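Local coordinates for Alpha/beta hydrolase fold protein (Ochrobactrum, PDB 4G9E), which acts as an N-acyl homoserine lactonase, probably by hydrolysing the lactone ester of acylated quorum-sensing signals, at residues A[189-193]-A[194-198]; A[234-238]-A[239-243]. All coordinates share one frame; numbering follows the deposited sequence.

Contact 1: A[189-193]-A[194-198]; sequences FEKFG and SGTGG. With C4L (N-butanoyl-L-homoserine), chain C.
K191 and T196 meet where helix 182-194 ends. The tight part is the backbone turn. T196 N-H points almost straight at K191 O, 3.2 Å from N to O with an N-H...O angle of 176°. G195 N approaches F192 O from over the plane of the carbonyl, a 3.1 Å bond. These bonds, with the positive phi of G195, make a Schellman motif. S194 N adds only weak bonds to E190 O and K191 O. T196 packs its side chain on the helix. Its OG1 lies between its backbone N and carbonyl carbon (chi1 61°), which sets it 3.3 Å from K191 CB. OG1 is hydrogen-bonded to E78, which ties the loop to helix 77-91.

The other side is looser. The extended K191 chain crosses T196 at a slant and runs on past it. S194 OG sits 3.2 Å from E190 O in a hydrogen bond, but S194 has two conformers, so this bond is doubtful. S194 and E190, whose side chain leads off, are open; the tight turn too is at the surface.

F189 and F192 lie on the last two turns of the helix and line the ligand pocket. C8 of N-butanoyl-L-homoserine, the end of the acyl chain, lies 3.9 Å from F189 CE1, at the ring edge and in its plane. F192 CE2 approaches the same C8 at 3.8 Å, obliquely. The polar groups of the ligand bond elsewhere, to N33, L103, Y160 and H248. The helix end therefore meets the acyl tail through carbon contacts, while its own backbone bonds close the turn.

Contact 2: A[234-238]-A[239-243]; sequences NLWEG and KTHVI
W236 has CG anti to its backbone N (chi1 178°) and H241 has CG anti to its carbonyl carbon (chi1 -70°), and this brings the two rings together. They belong to a type II beta turn, L235 to G238, and to the edge strand 241-243 of the alpha/beta hydrolase sheet that follows it. G238 N closes the turn on L235 O at 2.9 Å. H241 has two conformers, and the geometry given here is that of one. In it W236 and H241 cross at about a right angle, with ring planes at 67°. W236 CZ3 comes within 3.6 Å of H241 NE2, an oblique meeting.

E237 lies over one ring and near the other. Its CG sits over the centre of one W236 face, 3.7 Å above the plane. In the same conformer E237 OE1 lies 3.2 Å from H241 NE2, with the carboxylate steeply turned against the ring. The other oxygen, OE2, forms a salt bridge with R264, and W236 NE1 bonds to D268. Both partners are on helix 255-270, which packs against the turn.

L235 packs on K239, with CD2 3.5 Å from K239 N. One water joins the two segments, donating to W236 O and to K239 O, each at 2.8 Å.

Overall arrangement
Both contacts are local turns, each centred about 17 Å from the centre of the chain, at separate places in the fold. Their centres are 26 Å apart and their nearest atoms about 16 Å. They share no helix or strand. Contact 1 is mostly a surface contact and ends a helix between strands 120-124 and 211-216, where this fold commonly carries its cap. Contact 2 is partly buried and leads into the outermost strand 241-243, beside strand 211-216. Backbone hydrogen bonds carry contact 1, and its aromatic rings border the ligand's acyl tail. In contact 2 oblique rings and a bridging water join the segments, and its aromatic side chains pack inside the fold.

Contact 1: A[189-193]-A[194-198]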
ATOM      1  N   PHE A 189       0.891   3.644 -14.322  1.00  9.57           N
ATOM      2  CA  PHE A 189       2.244   3.190 -14.605  1.00 10.76           C
ATOM      3  C   PHE A 189       2.987   4.158 -15.516  1.00 10.31           C
ATOM      4  O   PHE A 189       4.179   4.421 -15.333  1.00 11.13           O
ATOM      5  CB  PHE A 189       2.227   1.790 -15.212  1.00 12.67           C
ATOM      6  CG  PHE A 189       3.589   1.179 -15.345  1.00 15.48           C
ATOM      7  CD1 PHE A 189       4.221   0.606 -14.253  1.00 18.46           C
ATOM      8  CD2 PHE A 189       4.247   1.202 -16.558  1.00 17.76           C
ATOM      9  CE1 PHE A 189       5.482   0.052 -14.379  1.00 20.54           C
ATOM     10  CE2 PHE A 189       5.507   0.649 -16.691  1.00 19.28           C
ATOM     11  CZ  PHE A 189       6.125   0.078 -15.603  1.00 20.88           C
ATOM     12  N   GLU A 190       2.275   4.694 -16.497  1.00 10.94           N
ATOM     13  CA  GLU A 190       2.855   5.704 -17.375  1.00 11.81           C
ATOM     14  C   GLU A 190       3.288   6.941 -16.594  1.00 10.30           C
ATOM     15  O   GLU A 190       4.383   7.466 -16.800  1.00 11.60           O
ATOM     16  CB  GLU A 190       1.867   6.093 -18.472  1.00 13.45           C
ATOM     17  CG  GLU A 190       1.728   5.054 -19.569  1.00 17.63           C
ATOM     18  CD  GLU A 190       0.714   5.438 -20.626  1.00 21.90           C
ATOM     19  OE1 GLU A 190      -0.041   6.407 -20.409  1.00 24.67           O
ATOM     20  OE2 GLU A 190       0.674   4.761 -21.675  1.00 24.39           O
ATOM     21  N   LYS A 191       2.433   7.396 -15.685  1.00  9.54           N
ATOM     22  CA  LYS A 191       2.736   8.595 -14.911  1.00  9.11           C
ATOM     23  C   LYS A 191       3.889   8.368 -13.923  1.00  9.36           C
ATOM     24  O   LYS A 191       4.691   9.267 -13.677  1.00 10.09           O
ATOM     25  CB  LYS A 191       1.472   9.113 -14.224  1.00  8.77           C
ATOM     26  CG  LYS A 191       0.470   9.679 -15.218  1.00  9.55           C
ATOM     27  CD  LYS A 191      -0.719  10.310 -14.543  1.00 11.05           C
ATOM     28  CE  LYS A 191      -1.576  11.052 -15.549  1.00 13.27           C
ATOM     29  NZ  LYS A 191      -2.722  11.711 -14.878  1.00 15.77           N
ATOM     30  N   PHE A 192       3.976   7.157 -13.385  1.00  9.66           N
ATOM     31  CA  PHE A 192       5.064   6.756 -12.494  1.00 10.37           C
ATOM     32  C   PHE A 192       6.394   6.847 -13.236  1.00  9.63           C
ATOM     33  O   PHE A 192       7.341   7.478 -12.764  1.00 11.07           O
ATOM     34  CB  PHE A 192       4.774   5.330 -12.005  1.00 10.76           C
ATOM     35  CG  PHE A 192       5.838   4.708 -11.125  1.00 10.44           C
ATOM     36  CD1 PHE A 192       6.480   5.421 -10.125  1.00 11.10           C
ATOM     37  CD2 PHE A 192       6.127   3.362 -11.261  1.00 11.13           C
ATOM     38  CE1 PHE A 192       7.416   4.789  -9.289  1.00 11.86           C
ATOM     39  CE2 PHE A 192       7.051   2.738 -10.445  1.00 11.13           C
ATOM     40  CZ  PHE A 192       7.693   3.446  -9.459  1.00 11.55           C
ATOM     41  N   GLY A 193       6.459   6.225 -14.414  1.00 10.67           N
ATOM     42  CA  GLY A 193       7.661   6.241 -15.228  1.00 11.41           C
ATOM     43  C   GLY A 193       8.031   7.628 -15.713  1.00 11.24           C
ATOM     44  O   GLY A 193       9.198   7.896 -15.995  1.00 12.66           O
ATOM     45  N   SER A 194       7.046   8.519 -15.795  1.00 11.44           N
ATOM     46  CA  SER A 194       7.272   9.892 -16.233  0.71 11.59           C
ATOM     47  C   SER A 194       7.589  10.850 -15.081  1.00 10.55           C
ATOM     48  O   SER A 194       7.917  12.003 -15.307  1.00 12.48           O
ATOM     49  CB  SER A 194       6.055  10.399 -17.010  0.71 13.12           C
ATOM     50  OG  SER A 194       5.962   9.768 -18.274  0.71 14.54           O
ATOM     51  N   GLY A 195       7.472  10.385 -13.842  1.00 10.29           N
ATOM     52  CA  GLY A 195       7.767  11.243 -12.707  1.00 10.49           C
ATOM     53  C   GLY A 195       6.814  12.417 -12.537  1.00 10.54           C
ATOM     54  O   GLY A 195       7.224  13.525 -12.169  1.00 11.45           O
ATOM     55  N   THR A 196       5.525  12.179 -12.752  1.00  9.20           N
ATOM     56  CA  THR A 196       4.542  13.256 -12.612  1.00  8.90           C
ATOM     57  C   THR A 196       4.319  13.666 -11.155  1.00  8.92           C
ATOM     58  O   THR A 196       3.805  14.751 -10.887  1.00  9.23           O
ATOM     59  CB  THR A 196       3.192  12.877 -13.231  1.00  9.00           C
ATOM     60  OG1 THR A 196       2.666  11.720 -12.575  1.00  9.12           O
ATOM     61  CG2 THR A 196       3.339  12.578 -14.712  1.00 10.18           C
ATOM     62  N   GLY A 197       4.678  12.788 -10.223  1.00  8.35           N
ATOM     63  CA  GLY A 197       4.588  13.085  -8.806  1.00  9.29           C
ATOM     64  C   GLY A 197       5.950  13.354  -8.201  1.00  8.79           C
ATOM     65  O   GLY A 197       6.954  13.419  -8.907  1.00 12.08           O
ATOM     66  N   GLY A 198       5.993  13.510  -6.887  1.00  8.39           N
ATOM     67  CA  GLY A 198       7.238  13.805  -6.203  1.00  9.43           C
ATOM     68  C   GLY A 198       8.230  12.663  -6.316  1.00  9.96           C
ATOM     69  O   GLY A 198       7.855  11.495  -6.230  1.00 12.52           O
TER
HETATM   70  O1  C4L C 301       1.462  -5.080  -6.250  0.72  9.92           O
HETATM   71  C4  C4L C 301       1.577  -3.921  -6.716  0.85  9.36           C
HETATM   72  O2  C4L C 301       0.945  -2.935  -6.273  0.85  8.67           O
HETATM   73  C3  C4L C 301       2.502  -3.687  -7.887  0.91 10.65           C
HETATM   74  C2  C4L C 301       3.617  -4.739  -7.940  0.84 11.51           C
HETATM   75  C1  C4L C 301       4.253  -4.836  -9.318  0.63 12.25           C
HETATM   76  O3  C4L C 301       3.341  -5.455 -10.239  0.69 12.69           O
HETATM   77  N1  C4L C 301       3.133  -2.363  -7.844  0.94 10.48           N
HETATM   78  C5  C4L C 301       2.760  -1.363  -8.647  0.91  9.72           C
HETATM   79  O4  C4L C 301       1.879  -1.468  -9.492  0.84  9.91           O
HETATM   80  C6  C4L C 301       3.497  -0.053  -8.491  1.00 10.69           C
HETATM   81  C7  C4L C 301       3.921   0.456  -9.865  0.65 12.02           C
HETATM   82  C8  C4L C 301       4.929  -0.463 -10.543  0.71 12.15           C

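Contact 2: A[234-238]-A[239-243]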
ATOM      1  N   ASN A 234      14.786   8.388   8.384  1.00 10.21           N
ATOM      2  CA  ASN A 234      14.555   7.823   9.706  1.00 10.23           C
ATOM      3  C   ASN A 234      14.040   6.400   9.557  1.00  9.33           C
ATOM      4  O   ASN A 234      12.841   6.139   9.680  1.00  9.84           O
ATOM      5  CB  ASN A 234      13.546   8.694  10.445  1.00 11.02           C
ATOM      6  CG  ASN A 234      13.294   8.236  11.861  1.00 11.56           C
ATOM      7  OD1 ASN A 234      13.983   7.360  12.387  1.00 14.12           O
ATOM      8  ND2 ASN A 234      12.291   8.834  12.494  1.00 12.10           N
ATOM      9  N   LEU A 235      14.958   5.485   9.255  1.00  9.92           N
ATOM     10  CA  LEU A 235      14.614   4.094   8.996  1.00  9.38           C
ATOM     11  C   LEU A 235      14.352   3.366  10.311  1.00  9.32           C
ATOM     12  O   LEU A 235      15.228   3.273  11.177  1.00 10.35           O
ATOM     13  CB  LEU A 235      15.743   3.404   8.236  1.00 10.40           C
ATOM     14  CG  LEU A 235      15.520   1.949   7.840  1.00 10.44           C
ATOM     15  CD1 LEU A 235      14.273   1.799   6.981  1.00 10.66           C
ATOM     16  CD2 LEU A 235      16.750   1.413   7.122  1.00 11.97           C
ATOM     17  N   TRP A 236      13.136   2.855  10.459  1.00  9.06           N
ATOM     18  CA  TRP A 236      12.727   2.201  11.698  1.00  8.76           C
ATOM     19  C   TRP A 236      13.596   0.989  12.000  1.00  9.02           C
ATOM     20  O   TRP A 236      13.737   0.086  11.169  1.00  9.50           O
ATOM     21  CB  TRP A 236      11.261   1.805  11.591  1.00  8.77           C
ATOM     22  CG  TRP A 236      10.717   1.083  12.779  1.00  8.38           C
ATOM     23  CD1 TRP A 236      10.487   1.592  14.027  1.00  9.31           C
ATOM     24  CD2 TRP A 236      10.295  -0.285  12.820  1.00  8.43           C
ATOM     25  NE1 TRP A 236       9.957   0.615  14.843  1.00  8.86           N
ATOM     26  CE2 TRP A 236       9.828  -0.544  14.123  1.00  7.71           C
ATOM     27  CE3 TRP A 236      10.273  -1.316  11.878  1.00  9.18           C
ATOM     28  CZ2 TRP A 236       9.336  -1.791  14.503  1.00  8.84           C
ATOM     29  CZ3 TRP A 236       9.786  -2.549  12.256  1.00 10.05           C
ATOM     30  CH2 TRP A 236       9.325  -2.775  13.558  1.00  9.46           C
ATOM     31  N   GLU A 237      14.176   0.991  13.197  1.00  9.80           N
ATOM     32  CA  GLU A 237      15.089  -0.059  13.665  1.00 10.27           C
ATOM     33  C   GLU A 237      16.381  -0.152  12.846  1.00 11.61           C
ATOM     34  O   GLU A 237      17.150  -1.101  12.980  1.00 13.31           O
ATOM     35  CB  GLU A 237      14.377  -1.411  13.825  1.00 11.25           C
ATOM     36  CG  GLU A 237      13.339  -1.370  14.936  1.00 11.56           C
ATOM     37  CD  GLU A 237      12.726  -2.719  15.269  1.00 11.97           C
ATOM     38  OE1 GLU A 237      12.873  -3.675  14.476  1.00 13.33           O
ATOM     39  OE2 GLU A 237      12.083  -2.808  16.339  1.00 11.96           O
ATOM     40  N   GLY A 238      16.621   0.859  12.016  1.00 11.08           N
ATOM     41  CA  GLY A 238      17.906   1.041  11.368  1.00 12.53           C
ATOM     42  C   GLY A 238      18.238   0.074  10.256  1.00 13.91           C
ATOM     43  O   GLY A 238      19.376   0.016   9.800  1.00 15.47           O
ATOM     44  N   LYS A 239      17.273  -0.716   9.851  1.00 13.04           N
ATOM     45  CA  LYS A 239      17.488  -1.653   8.759  1.00 13.80           C
ATOM     46  C   LYS A 239      16.184  -1.967   8.036  1.00 12.04           C
ATOM     47  O   LYS A 239      15.134  -1.707   8.551  1.00 12.36           O
ATOM     48  CB  LYS A 239      18.156  -2.950   9.245  1.00 20.00           C
ATOM     49  CG  LYS A 239      17.229  -3.770  10.082  1.00 20.00           C
ATOM     50  CD  LYS A 239      17.979  -5.027  10.591  1.00 20.00           C
ATOM     51  CE  LYS A 239      18.413  -5.920   9.408  1.00 20.00           C
ATOM     52  NZ  LYS A 239      19.836  -6.486   9.325  1.00 20.00           N
ATOM     53  N   THR A 240      16.308  -2.512   6.819  1.00 11.41           N
ATOM     54  CA  THR A 240      15.160  -3.078   6.138  1.00 11.38           C
ATOM     55  C   THR A 240      14.988  -4.515   6.635  1.00 12.39           C
ATOM     56  O   THR A 240      15.969  -5.200   6.920  1.00 17.54           O
ATOM     57  CB  THR A 240      15.289  -2.980   4.598  1.00 12.00           C
ATOM     58  OG1 THR A 240      16.408  -3.751   4.145  1.00 14.12           O
ATOM     59  CG2 THR A 240      15.486  -1.531   4.182  1.00 11.74           C
ATOM     60  N   HIS A 241      13.738  -4.943   6.773  1.00  9.49           N
ATOM     61  CA  HIS A 241      13.397  -6.233   7.366  0.51 10.23           C
ATOM     62  C   HIS A 241      12.953  -7.217   6.296  1.00  9.03           C
ATOM     63  O   HIS A 241      12.265  -6.833   5.341  1.00  9.65           O
ATOM     64  CB  HIS A 241      12.262  -6.066   8.379  0.51 11.49           C
ATOM     65  CG  HIS A 241      12.658  -5.344   9.630  0.51 12.92           C
ATOM     66  ND1 HIS A 241      13.592  -5.841  10.513  0.51 13.39           N
ATOM     67  CD2 HIS A 241      12.224  -4.177  10.162  0.51 13.70           C
ATOM     68  CE1 HIS A 241      13.728  -5.005  11.525  0.51 14.21           C
ATOM     69  NE2 HIS A 241      12.908  -3.988  11.337  0.51 14.62           N
ATOM     70  N   VAL A 242      13.329  -8.482   6.467  1.00 10.04           N
ATOM     71  CA  VAL A 242      13.018  -9.513   5.498  1.00  9.77           C
ATOM     72  C   VAL A 242      12.435 -10.728   6.214  1.00 11.04           C
ATOM     73  O   VAL A 242      12.996 -11.216   7.198  1.00 13.23           O
ATOM     74  CB  VAL A 242      14.283  -9.906   4.697  1.00 11.62           C
ATOM     75  CG1 VAL A 242      13.993 -11.052   3.751  1.00 12.54           C
ATOM     76  CG2 VAL A 242      14.818  -8.695   3.932  1.00 13.42           C
ATOM     77  N   ILE A 243      11.296 -11.198   5.716  1.00 10.58           N
ATOM     78  CA  ILE A 243      10.596 -12.347   6.273  1.00 11.51           C
ATOM     79  C   ILE A 243      10.782 -13.569   5.378  1.00 12.32           C
ATOM     80  O   ILE A 243      10.454 -13.539   4.198  1.00 12.60           O
ATOM     81  CB  ILE A 243       9.095 -12.035   6.417  1.00 11.51           C
ATOM     82  CG1 ILE A 243       8.885 -10.891   7.418  1.00 12.54           C
ATOM     83  CG2 ILE A 243       8.322 -13.289   6.815  1.00 13.44           C
ATOM     84  CD1 ILE A 243       7.471 -10.344   7.444  1.00 13.59           C
TER
HETATM   85  O   HOH W   1      12.500  -0.748   8.767  1.00 11.32           O